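Local coordinates for protein alpha-L-rhamnosidase (PDB 6GSZ) that probably hydrolyses terminal non-reducing alpha-L-rhamnose residues from alpha-L-rhamnosides, as a calcium-binding glycoside hydrolase, at residues G306-A318 with D413-M426. Residues are numbered along the deposited sequence; the frame is centred on the assembly and turned at random.
Sequences GPPVRRVAEHKLA and DENSVTAIVVHSDM. With CA (calcium ion), chain R; EDO (1,2-ethanediol), chain B; ACT (acetate ion), chain C.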
ATOM      1  N   GLY A 306      -7.284   6.978   3.602  1.00 11.55           N
ATOM      2  CA  GLY A 306      -7.470   5.784   2.864  1.00 11.68           C
ATOM      3  C   GLY A 306      -8.177   4.705   3.661  1.00 11.23           C
ATOM      4  O   GLY A 306      -8.724   4.975   4.701  1.00 11.75           O
ATOM      5  N   PRO A 307      -8.177   3.475   3.145  1.00 12.34           N
ATOM      6  CA  PRO A 307      -8.977   2.421   3.731  1.00 12.33           C
ATOM      7  C   PRO A 307      -8.225   1.775   4.876  1.00 12.38           C
ATOM      8  O   PRO A 307      -7.013   1.908   4.998  1.00 14.03           O
ATOM      9  CB  PRO A 307      -9.125   1.427   2.575  1.00 16.58           C
ATOM     10  CG  PRO A 307      -7.842   1.588   1.806  1.00 18.74           C
ATOM     11  CD  PRO A 307      -7.465   3.057   1.914  1.00 18.34           C
ATOM     12  N   PRO A 308      -8.966   1.069   5.747  1.00 11.55           N
ATOM     13  CA  PRO A 308      -8.364   0.389   6.886  1.00 11.14           C
ATOM     14  C   PRO A 308      -7.742  -0.942   6.492  1.00 10.74           C
ATOM     15  O   PRO A 308      -7.952  -1.465   5.408  1.00 11.26           O
ATOM     16  CB  PRO A 308      -9.576   0.149   7.807  1.00 12.13           C
ATOM     17  CG  PRO A 308     -10.707  -0.057   6.860  1.00 10.82           C
ATOM     18  CD  PRO A 308     -10.417   0.881   5.709  1.00 11.61           C
ATOM     19  N   VAL A 309      -7.016  -1.508   7.451  1.00 11.09           N
ATOM     20  CA  VAL A 309      -6.560  -2.900   7.360  1.00 10.34           C
ATOM     21  C   VAL A 309      -7.752  -3.783   7.730  1.00  9.74           C
ATOM     22  O   VAL A 309      -8.418  -3.543   8.756  1.00 11.74           O
ATOM     23  CB  VAL A 309      -5.328  -3.156   8.250  1.00 12.01           C
ATOM     24  CG1 VAL A 309      -4.894  -4.615   8.186  1.00 12.28           C
ATOM     25  CG2 VAL A 309      -4.173  -2.235   7.819  1.00 12.28           C
ATOM     26  N   ARG A 310      -8.010  -4.805   6.917  1.00 10.16           N
ATOM     27  CA  ARG A 310      -9.086  -5.746   7.132  1.00 11.91           C
ATOM     28  C   ARG A 310      -8.584  -7.162   6.887  1.00 11.59           C
ATOM     29  O   ARG A 310      -7.541  -7.396   6.275  1.00 11.30           O
ATOM     30  CB  ARG A 310     -10.261  -5.489   6.196  1.00 11.84           C
ATOM     31  CG  ARG A 310     -10.988  -4.178   6.459  1.00 11.57           C
ATOM     32  CD  ARG A 310     -12.423  -4.208   5.929  1.00 14.45           C
ATOM     33  NE  ARG A 310     -13.169  -2.988   6.153  1.00 14.53           N
ATOM     34  CZ  ARG A 310     -13.219  -1.939   5.333  1.00 14.84           C
ATOM     35  NH1 ARG A 310     -12.604  -1.980   4.151  1.00 14.76           N
ATOM     36  NH2 ARG A 310     -13.906  -0.864   5.719  1.00 15.74           N
ATOM     37  N   ARG A 311      -9.402  -8.100   7.391  1.00 12.20           N
ATOM     38  CA  ARG A 311      -9.344  -9.471   6.998  1.00 12.96           C
ATOM     39  C   ARG A 311     -10.008  -9.554   5.622  1.00 13.14           C
ATOM     40  O   ARG A 311     -11.226  -9.563   5.511  1.00 13.85           O
ATOM     41  CB  ARG A 311     -10.064 -10.351   8.021  1.00 12.90           C
ATOM     42  CG  ARG A 311      -9.549 -10.240   9.457  1.00 13.47           C
ATOM     43  CD  ARG A 311     -10.587 -10.672  10.492  1.00 15.05           C
ATOM     44  NE  ARG A 311     -10.816 -12.119  10.522  1.00 16.35           N
ATOM     45  CZ  ARG A 311     -11.867 -12.754   9.990  1.00 16.60           C
ATOM     46  NH1 ARG A 311     -12.813 -12.066   9.327  1.00 19.46           N
ATOM     47  NH2 ARG A 311     -11.959 -14.077  10.137  1.00 17.97           N
ATOM     48  N   VAL A 312      -9.176  -9.525   4.583  1.00 13.46           N
ATOM     49  CA  VAL A 312      -9.683  -9.331   3.234  1.00 13.67           C
ATOM     50  C   VAL A 312     -10.175 -10.651   2.639  1.00 13.84           C
ATOM     51  O   VAL A 312     -11.152 -10.647   1.859  1.00 16.41           O
ATOM     52  CB  VAL A 312      -8.622  -8.643   2.356  1.00 15.00           C
ATOM     53  CG1 VAL A 312      -9.029  -8.512   0.919  1.00 17.87           C
ATOM     54  CG2 VAL A 312      -8.352  -7.263   2.898  1.00 15.04           C
ATOM     55  N   ALA A 313      -9.514 -11.768   2.967  1.00 13.96           N
ATOM     56  CA  ALA A 313      -9.851 -13.066   2.401  1.00 14.91           C
ATOM     57  C   ALA A 313      -9.403 -14.179   3.344  1.00 16.36           C
ATOM     58  O   ALA A 313      -8.570 -13.985   4.181  1.00 16.96           O
ATOM     59  CB  ALA A 313      -9.190 -13.228   1.047  1.00 17.01           C
ATOM     60  N   GLU A 314      -9.979 -15.347   3.115  1.00 18.12           N
ATOM     61  CA  GLU A 314      -9.518 -16.610   3.601  0.70 19.70           C
ATOM     62  C   GLU A 314      -8.590 -17.241   2.560  1.00 18.21           C
ATOM     63  O   GLU A 314      -8.816 -17.062   1.339  1.00 20.64           O
ATOM     64  CB  GLU A 314     -10.742 -17.510   3.782  0.70 25.56           C
ATOM     65  CG  GLU A 314     -10.405 -18.798   4.452  0.70 27.86           C
ATOM     66  CD  GLU A 314     -11.556 -19.753   4.733  0.70 30.16           C
ATOM     67  OE1 GLU A 314     -12.724 -19.323   4.688  0.70 35.57           O
ATOM     68  OE2 GLU A 314     -11.261 -20.929   5.001  0.70 35.40           O
ATOM     69  N   HIS A 315      -7.599 -17.995   3.004  1.00 17.87           N
ATOM     70  CA  HIS A 315      -6.803 -18.830   2.111  1.00 17.73           C
ATOM     71  C   HIS A 315      -6.724 -20.224   2.723  1.00 18.28           C
ATOM     72  O   HIS A 315      -6.222 -20.409   3.833  1.00 18.87           O
ATOM     73  CB  HIS A 315      -5.425 -18.245   1.858  1.00 18.73           C
ATOM     74  CG  HIS A 315      -4.796 -18.755   0.626  1.00 19.16           C
ATOM     75  ND1 HIS A 315      -4.955 -18.118  -0.586  1.00 22.84           N
ATOM     76  CD2 HIS A 315      -4.059 -19.859   0.390  1.00 22.06           C
ATOM     77  CE1 HIS A 315      -4.323 -18.809  -1.521  1.00 24.52           C
ATOM     78  NE2 HIS A 315      -3.763 -19.882  -0.951  1.00 22.55           N
ATOM     79  N   LYS A 316      -7.247 -21.202   1.973  1.00 19.19           N
ATOM     80  CA  LYS A 316      -7.397 -22.554   2.519  1.00 20.02           C
ATOM     81  C   LYS A 316      -6.056 -23.283   2.612  1.00 20.08           C
ATOM     82  O   LYS A 316      -5.127 -23.056   1.835  1.00 20.32           O
ATOM     83  CB  LYS A 316      -8.395 -23.342   1.672  1.00 24.85           C
ATOM     84  CG  LYS A 316      -9.826 -22.859   1.857  1.00 34.63           C
ATOM     85  CD  LYS A 316     -10.875 -23.677   1.125  1.00 49.97           C
ATOM     86  CE  LYS A 316     -12.236 -23.010   1.133  1.00 64.66           C
ATOM     87  NZ  LYS A 316     -13.224 -23.781   0.339  1.00 79.78           N
ATOM     88  N   LEU A 317      -6.008 -24.198   3.583  1.00 20.22           N
ATOM     89  CA  LEU A 317      -4.919 -25.114   3.734  1.00 21.36           C
ATOM     90  C   LEU A 317      -4.817 -25.961   2.463  1.00 24.26           C
ATOM     91  O   LEU A 317      -5.822 -26.464   1.975  1.00 27.05           O
ATOM     92  CB  LEU A 317      -5.223 -25.962   4.975  1.00 22.44           C
ATOM     93  CG  LEU A 317      -4.215 -27.007   5.394  1.00 24.00           C
ATOM     94  CD1 LEU A 317      -2.947 -26.378   5.916  1.00 23.87           C
ATOM     95  CD2 LEU A 317      -4.849 -27.883   6.456  1.00 24.69           C
ATOM     96  N   ALA A 318      -3.594 -26.103   1.943  1.00 23.88           N
ATOM     97  CA  ALA A 318      -3.338 -26.899   0.749  1.00 24.33           C
ATOM     98  C   ALA A 318      -2.832 -28.311   1.090  1.00 24.72           C
ATOM     99  O   ALA A 318      -3.084 -29.237   0.362  1.00 25.31           O
ATOM    100  CB  ALA A 318      -2.361 -26.195  -0.138  1.00 25.31           C
ATOM    101  N   ASP A 413      -6.990 -30.077   9.816  1.00 29.07           N
ATOM    102  CA  ASP A 413      -7.387 -30.059   8.400  1.00 26.87           C
ATOM    103  C   ASP A 413      -8.124 -28.753   8.075  1.00 25.72           C
ATOM    104  O   ASP A 413      -8.173 -27.808   8.871  1.00 25.66           O
ATOM    105  CB  ASP A 413      -8.211 -31.312   8.055  1.00 31.20           C
ATOM    106  CG  ASP A 413      -9.580 -31.379   8.710  1.00 34.82           C
ATOM    107  OD1 ASP A 413     -10.101 -30.324   9.124  1.00 32.10           O
ATOM    108  OD2 ASP A 413     -10.117 -32.503   8.810  1.00 40.27           O
ATOM    109  N   GLU A 414      -8.698 -28.687   6.871  1.00 29.04           N
ATOM    110  CA  GLU A 414      -9.279 -27.447   6.381  1.00 30.18           C
ATOM    111  C   GLU A 414     -10.489 -27.004   7.218  1.00 29.82           C
ATOM    112  O   GLU A 414     -10.870 -25.849   7.153  1.00 30.94           O
ATOM    113  CB  GLU A 414      -9.597 -27.535   4.884  1.00 36.02           C
ATOM    114  CG  GLU A 414     -10.454 -28.719   4.470  1.00 44.47           C
ATOM    115  CD  GLU A 414      -9.701 -29.975   4.026  1.00 53.34           C
ATOM    116  OE1 GLU A 414      -8.612 -30.282   4.579  1.00 44.93           O
ATOM    117  OE2 GLU A 414     -10.209 -30.662   3.131  1.00 61.31           O
ATOM    118  N   ASN A 415     -11.083 -27.902   8.020  1.00 28.43           N
ATOM    119  CA  ASN A 415     -12.207 -27.540   8.905  1.00 30.37           C
ATOM    120  C   ASN A 415     -11.738 -26.991  10.264  1.00 25.04           C
ATOM    121  O   ASN A 415     -12.543 -26.433  11.012  1.00 30.59           O
ATOM    122  CB  ASN A 415     -13.133 -28.732   9.148  1.00 33.03           C
ATOM    123  CG  ASN A 415     -13.847 -29.170   7.888  1.00 36.39           C
ATOM    124  OD1 ASN A 415     -13.887 -30.357   7.575  1.00 52.04           O
ATOM    125  ND2 ASN A 415     -14.401 -28.227   7.149  1.00 36.87           N
ATOM    126  N   SER A 416     -10.474 -27.163  10.616  1.00 20.77           N
ATOM    127  CA  SER A 416      -9.987 -26.699  11.930  1.00 20.02           C
ATOM    128  C   SER A 416      -8.924 -25.594  11.815  1.00 20.65           C
ATOM    129  O   SER A 416      -8.624 -24.985  12.807  1.00 19.61           O
ATOM    130  CB  SER A 416      -9.475 -27.854  12.724  1.00 21.46           C
ATOM    131  OG  SER A 416      -8.425 -28.520  12.046  1.00 21.50           O
ATOM    132  N   VAL A 417      -8.367 -25.358  10.616  1.00 19.21           N
ATOM    133  CA  VAL A 417      -7.372 -24.291  10.444  1.00 18.14           C
ATOM    134  C   VAL A 417      -7.529 -23.699   9.042  1.00 17.56           C
ATOM    135  O   VAL A 417      -7.689 -24.411   8.069  1.00 20.96           O
ATOM    136  CB  VAL A 417      -5.918 -24.739  10.738  1.00 19.95           C
ATOM    137  CG1 VAL A 417      -5.415 -25.784   9.760  1.00 21.80           C
ATOM    138  CG2 VAL A 417      -4.938 -23.565  10.801  1.00 20.71           C
ATOM    139  N   THR A 418      -7.431 -22.363   8.992  1.00 16.41           N
ATOM    140  CA  THR A 418      -7.391 -21.641   7.738  0.50 15.57           C
ATOM    141  C   THR A 418      -6.495 -20.408   7.930  1.00 15.02           C
ATOM    142  O   THR A 418      -6.235 -19.986   9.048  1.00 17.43           O
ATOM    143  CB  THR A 418      -8.819 -21.305   7.302  0.50 16.69           C
ATOM    144  OG1 THR A 418      -8.806 -21.145   5.881  0.50 20.97           O
ATOM    145  CG2 THR A 418      -9.373 -20.081   8.001  0.50 14.62           C
ATOM    146  N   ALA A 419      -6.018 -19.842   6.819  1.00 15.85           N
ATOM    147  CA  ALA A 419      -5.231 -18.619   6.856  1.00 13.82           C
ATOM    148  C   ALA A 419      -6.157 -17.443   6.553  1.00 13.97           C
ATOM    149  O   ALA A 419      -7.049 -17.537   5.712  1.00 15.96           O
ATOM    150  CB  ALA A 419      -4.059 -18.641   5.919  1.00 16.38           C
ATOM    151  N   ILE A 420      -5.863 -16.332   7.222  1.00 13.11           N
ATOM    152  CA  ILE A 420      -6.571 -15.092   7.035  1.00 14.22           C
ATOM    153  C   ILE A 420      -5.575 -14.119   6.424  1.00 13.15           C
ATOM    154  O   ILE A 420      -4.549 -13.855   6.984  1.00 12.37           O
ATOM    155  CB  ILE A 420      -7.114 -14.557   8.364  1.00 13.80           C
ATOM    156  CG1 ILE A 420      -7.911 -15.617   9.143  1.00 14.53           C
ATOM    157  CG2 ILE A 420      -7.915 -13.274   8.159  1.00 14.02           C
ATOM    158  CD1 ILE A 420      -9.136 -16.152   8.450  1.00 15.26           C
ATOM    159  N   VAL A 421      -5.947 -13.593   5.251  1.00 12.20           N
ATOM    160  CA  VAL A 421      -5.162 -12.647   4.472  1.00 11.63           C
ATOM    161  C   VAL A 421      -5.547 -11.233   4.910  1.00 10.81           C
ATOM    162  O   VAL A 421      -6.720 -10.898   4.844  1.00 12.64           O
ATOM    163  CB  VAL A 421      -5.360 -12.831   2.964  1.00 14.02           C
ATOM    164  CG1 VAL A 421      -4.483 -11.815   2.209  1.00 14.50           C
ATOM    165  CG2 VAL A 421      -5.057 -14.280   2.547  1.00 15.69           C
ATOM    166  N   VAL A 422      -4.546 -10.471   5.410  1.00 10.30           N
ATOM    167  CA  VAL A 422      -4.793  -9.191   6.069  1.00 10.36           C
ATOM    168  C   VAL A 422      -3.934  -8.131   5.363  1.00 10.83           C
ATOM    169  O   VAL A 422      -2.741  -8.314   5.224  1.00 11.32           O
ATOM    170  CB  VAL A 422      -4.451  -9.310   7.565  1.00 10.65           C
ATOM    171  CG1 VAL A 422      -4.615  -7.975   8.281  1.00 11.81           C
ATOM    172  CG2 VAL A 422      -5.245 -10.393   8.279  1.00 12.76           C
ATOM    173  N   HIS A 423      -4.575  -7.008   4.991  1.00  9.95           N
ATOM    174  CA  HIS A 423      -3.854  -5.874   4.433  1.00 10.51           C
ATOM    175  C   HIS A 423      -4.788  -4.668   4.346  1.00  9.57           C
ATOM    176  O   HIS A 423      -6.014  -4.785   4.574  1.00 10.28           O
ATOM    177  CB  HIS A 423      -3.225  -6.157   3.048  1.00 11.24           C
ATOM    178  CG  HIS A 423      -4.153  -6.603   1.968  1.00 11.81           C
ATOM    179  ND1 HIS A 423      -4.910  -5.702   1.230  1.00 13.43           N
ATOM    180  CD2 HIS A 423      -4.426  -7.839   1.481  1.00 12.45           C
ATOM    181  CE1 HIS A 423      -5.619  -6.390   0.306  1.00 14.27           C
ATOM    182  NE2 HIS A 423      -5.318  -7.706   0.403  1.00 13.80           N
ATOM    183  N   SER A 424      -4.197  -3.517   3.960  1.00  9.80           N
ATOM    184  CA  SER A 424      -5.004  -2.329   3.706  1.00 10.04           C
ATOM    185  C   SER A 424      -5.985  -2.608   2.564  1.00  9.94           C
ATOM    186  O   SER A 424      -5.572  -3.036   1.476  1.00 11.17           O
ATOM    187  CB  SER A 424      -4.100  -1.145   3.388  1.00 10.49           C
ATOM    188  OG  SER A 424      -3.373  -0.763   4.553  1.00 10.52           O
ATOM    189  N   ASP A 425      -7.270  -2.343   2.808  1.00 10.01           N
ATOM    190  CA  ASP A 425      -8.343  -2.874   1.949  1.00 10.65           C
ATOM    191  C   ASP A 425      -8.677  -1.900   0.807  1.00 11.01           C
ATOM    192  O   ASP A 425      -9.735  -1.326   0.757  1.00 11.84           O
ATOM    193  CB  ASP A 425      -9.570  -3.243   2.776  1.00 12.09           C
ATOM    194  CG  ASP A 425     -10.625  -4.065   2.055  1.00 12.88           C
ATOM    195  OD1 ASP A 425     -10.344  -4.573   0.958  1.00 14.15           O
ATOM    196  OD2 ASP A 425     -11.744  -4.121   2.584  1.00 15.93           O
ATOM    197  N   MET A 426      -7.697  -1.726  -0.072  1.00 10.46           N
ATOM    198  CA  MET A 426      -7.813  -0.852  -1.222  1.00 10.60           C
ATOM    199  C   MET A 426      -8.693  -1.506  -2.290  1.00 10.13           C
ATOM    200  O   MET A 426      -8.768  -2.706  -2.413  1.00 11.44           O
ATOM    201  CB  MET A 426      -6.409  -0.596  -1.788  1.00 11.43           C
ATOM    202  CG  MET A 426      -5.480   0.171  -0.825  1.00 11.67           C
ATOM    203  SD  MET A 426      -3.785   0.191  -1.418  1.00 13.27           S
ATOM    204  CE  MET A 426      -3.385  -1.546  -1.377  1.00 12.29           C
TER
HETATM  205 CA    CA R 936      -8.426 -32.152   3.178  0.50 46.68          CA
HETATM  206  C1  EDO B 958      -3.664   4.529   5.100  0.50 13.07           C
HETATM  207  O1  EDO B 958      -3.078   3.524   6.003  0.50 14.65           O
HETATM  208  C2  EDO B 958      -5.109   4.233   4.683  0.50 12.88           C
HETATM  209  O2  EDO B 958      -5.225   3.466   3.412  0.50 16.70           O
HETATM  210  C   ACT C 964      -7.080 -10.736  -1.457  1.00 37.75           C
HETATM  211  O   ACT C 964      -6.394  -9.722  -1.135  1.00 28.80           O
HETATM  212  OXT ACT C 964      -6.723 -11.965  -1.312  1.00 39.90           O
HETATM  213  CH3 ACT C 964      -8.433 -10.477  -2.089  1.00 42.12           C
HETATM  214  O   HOH W   1      -4.739   0.930   6.050  1.00 12.85           O
HETATM  215  O   HOH W   2     -12.444  -0.102   2.260  0.30 16.97           O
HETATM  216  O   HOH W   3     -11.423 -23.593   4.740  1.00 64.58           O
HETATM  217  O   HOH W   4      -8.310 -24.151   5.404  1.00 24.26           O
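Strand 309-315 pairs antiparallel with strand 417-424, and their short axes run at 148°. Arg310 with His423, Ala313 with Val421 and His315 with Ala419 are hydrogen-bonded pairs. A classic beta bulge interrupts the register: Val312 and Ala313 both face Val421. Val312 N gives the stronger bond, 2.8 Å to Val421 O, and Ala313 N adds a weak one. Asp425, centre of an inverse gamma turn, extends the pairing through its N to Pro308 O.

Arg310 reaches Asp425 with an extended chain, CG anti to the carbonyl carbon (chi1 -67°). Arg310 NH1 lies 2.8 Å from Asp425 OD2 in a salt bridge, on the anti side, tilted out of the carboxylate plane. The two planar groups are 82° apart. Pro308 CG covers one face of the guanidinium, and Asp168 holds Arg310 NE. Val312 CG2 sits over the His423 ring in a CH-pi contact, 3.9 Å from the centroid. His423 ND1 donates to Ser424 O, which steadies the ring. His423 NE2 donates at 2.8 Å to O of an acetate, probably from the crystallisation liquor. On the sheet face of Val309, its CG1 packs tightly on Val422 CG1 at 3.4 Å. Along this face, Arg311 CB lies against Ile420 CG2, while Arg311 NH2 forms a salt bridge with Glu390.

Strand 309-315 edges a four-stranded sheet, with 339-344 flanking 417-424, a strand mostly in the concanavalin-like region. In the loop before it, Glu414 OE1 and OE2 chelate a calcium ion, both at 2.3 Å. Backbone bonds join the strands; the salt bridge adds a charged link. Asp425 and Asp168 probably favour the charged form of Arg310.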